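Local coordinates for Lin1944 protein (Listeria innocua, PDB 3D7L) that probably acts as an oxidoreductase of the short-chain dehydrogenase/reductase family, although its substrate and reaction are not established, at residues 20-25 / 181-186. Numbering follows the deposited sequence.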
# COMPACT_ATOMS: atom_id res chain seq x y z
N LYS D 20 -0.91 -23.05 -10.93
CA LYS D 20 -1.47 -24.38 -10.72
C LYS D 20 -0.65 -25.46 -11.46
O LYS D 20 -0.32 -26.50 -10.89
CB LYS D 20 -2.93 -24.41 -11.18
CG LYS D 20 -3.73 -25.67 -10.76
CD LYS D 20 -5.12 -25.62 -11.40
CE LYS D 20 -5.93 -26.90 -11.15
NZ LYS D 20 -5.36 -28.06 -11.90
N GLU D 21 -0.31 -25.19 -12.72
CA GLU D 21 0.41 -26.15 -13.53
C GLU D 21 1.76 -26.57 -12.97
O GLU D 21 2.12 -27.76 -13.04
CB GLU D 21 0.56 -25.64 -14.95
CG GLU D 21 0.75 -26.75 -15.96
CD GLU D 21 0.45 -26.33 -17.40
OE1 GLU D 21 0.50 -27.21 -18.29
OE2 GLU D 21 0.15 -25.13 -17.63
N ARG D 22 2.52 -25.61 -12.44
CA ARG D 22 3.78 -25.92 -11.77
C ARG D 22 3.56 -26.66 -10.46
O ARG D 22 4.08 -27.76 -10.29
CB ARG D 22 4.62 -24.65 -11.53
CG ARG D 22 5.30 -24.11 -12.76
CD ARG D 22 6.60 -23.35 -12.44
NE ARG D 22 7.68 -24.28 -12.15
CZ ARG D 22 8.45 -24.88 -13.06
NH1 ARG D 22 8.27 -24.65 -14.36
NH2 ARG D 22 9.40 -25.71 -12.67
N LEU D 23 2.79 -26.06 -9.55
CA LEU D 23 2.61 -26.58 -8.18
C LEU D 23 1.92 -27.96 -8.10
O LEU D 23 2.19 -28.75 -7.19
CB LEU D 23 1.87 -25.56 -7.30
CG LEU D 23 2.42 -24.11 -7.25
CD1 LEU D 23 1.64 -23.26 -6.25
CD2 LEU D 23 3.90 -24.06 -6.93
N GLU D 24 1.05 -28.23 -9.07
CA GLU D 24 0.40 -29.53 -9.23
C GLU D 24 1.36 -30.72 -9.26
O GLU D 24 1.02 -31.79 -8.77
CB GLU D 24 -0.31 -29.59 -10.58
CG GLU D 24 -1.70 -29.13 -10.58
CD GLU D 24 -2.37 -29.45 -11.88
OE1 GLU D 24 -3.51 -29.95 -11.79
OE2 GLU D 24 -1.78 -29.24 -12.97
N LYS D 25 2.51 -30.54 -9.91
CA LYS D 25 3.48 -31.61 -10.11
C LYS D 25 4.09 -32.07 -8.79
O LYS D 25 4.60 -33.20 -8.69
CB LYS D 25 4.64 -31.12 -10.99
CG LYS D 25 4.28 -30.32 -12.21
CD LYS D 25 4.03 -31.20 -13.40
CE LYS D 25 4.75 -30.64 -14.62
NZ LYS D 25 4.01 -29.51 -15.19
N LYS D 181 7.19 -18.35 -16.54
CA LYS D 181 8.37 -17.85 -15.82
C LYS D 181 7.97 -17.26 -14.48
O LYS D 181 8.62 -17.49 -13.47
CB LYS D 181 9.12 -16.83 -16.68
CG LYS D 181 10.41 -16.31 -16.09
CD LYS D 181 10.97 -15.22 -16.96
CE LYS D 181 12.29 -14.70 -16.43
NZ LYS D 181 12.86 -13.67 -17.33
N VAL D 182 6.89 -16.49 -14.45
CA VAL D 182 6.38 -15.96 -13.20
C VAL D 182 6.01 -17.11 -12.25
O VAL D 182 6.21 -17.00 -11.04
CB VAL D 182 5.17 -15.02 -13.42
CG1 VAL D 182 4.71 -14.41 -12.10
CG2 VAL D 182 5.54 -13.90 -14.41
N ALA D 183 5.49 -18.22 -12.79
CA ALA D 183 5.02 -19.35 -11.95
C ALA D 183 6.16 -19.98 -11.15
O ALA D 183 5.94 -20.51 -10.05
CB ALA D 183 4.29 -20.37 -12.80
N ARG D 184 7.37 -19.92 -11.71
CA ARG D 184 8.60 -20.39 -11.05
C ARG D 184 8.88 -19.66 -9.73
O ARG D 184 9.31 -20.28 -8.76
CB ARG D 184 9.81 -20.25 -11.98
CG ARG D 184 9.89 -21.27 -13.09
CD ARG D 184 11.15 -21.03 -13.97
NE ARG D 184 11.14 -21.86 -15.16
CZ ARG D 184 11.59 -23.12 -15.23
NH1 ARG D 184 12.12 -23.73 -14.18
NH2 ARG D 184 11.52 -23.77 -16.39
N ALA D 185 8.62 -18.35 -9.70
CA ALA D 185 8.74 -17.51 -8.50
C ALA D 185 7.79 -17.92 -7.38
O ALA D 185 8.17 -17.89 -6.17
CB ALA D 185 8.52 -16.03 -8.88
N PHE D 186 6.56 -18.25 -7.76
CA PHE D 186 5.60 -18.83 -6.82
C PHE D 186 6.10 -20.18 -6.28
O PHE D 186 6.04 -20.41 -5.07
CB PHE D 186 4.23 -19.02 -7.48
CG PHE D 186 3.43 -17.75 -7.60
CD1 PHE D 186 2.56 -17.36 -6.59
CD2 PHE D 186 3.53 -16.97 -8.75
CE1 PHE D 186 1.80 -16.18 -6.72
CE2 PHE D 186 2.77 -15.82 -8.89
CZ PHE D 186 1.91 -15.42 -7.85
O HOH W 1 11.69 -27.17 -14.44
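Ala183 is where segment 181-186, part of helix 179-191, comes closest to segment 20-25: its CA lies 6.7 Å from that of Arg22, and its CB points at the arginine's aliphatic stem. The methyl sits 3.8 Å from Arg22 CD and almost as near to CG, a small side chain that lets the arginine lie directly against the helix. Arg22 CD also presses on the backbone just beyond, 3.6 Å from Arg184 N. From there the Arg22 chain bends at chi3 (77°), which turns its guanidinium across the path of the Arg184 side chain.

Arg184, one residue on, leaves its helix with an extended chain and crosses Arg22 at a slant. Its CG lies over one face of the Arg22 guanidinium, toward the rim, while in return Arg22 NH1 sits 3.8 Å above the plane of the Arg184 guanidinium, over its centre. The two planes are tilted by 33°, and the like charges come close, with Arg22 NH2 and Arg184 NH1 3.7 Å apart. A water in the plane of the Arg22 group accepts from its NH2 at 3.2 Å and, weakly, from Arg184 NH1, and the salt bridge of Arg22 NE to Glu187, a turn further along the second helix, probably offsets part of the repulsion.

Phe186 starts out toward segment 20-25, but its ring swings away to Leu15 and Val19 of helix 14-23 and to Val155 on the sheet. The arginine pair toward the surface thus gives way to a buried hydrophobic seam. Helices 14-23 and 179-191 pack side by side on the parallel sheet, the layered alpha/beta arrangement of the Rossmann fold in short-chain dehydrogenases/reductases.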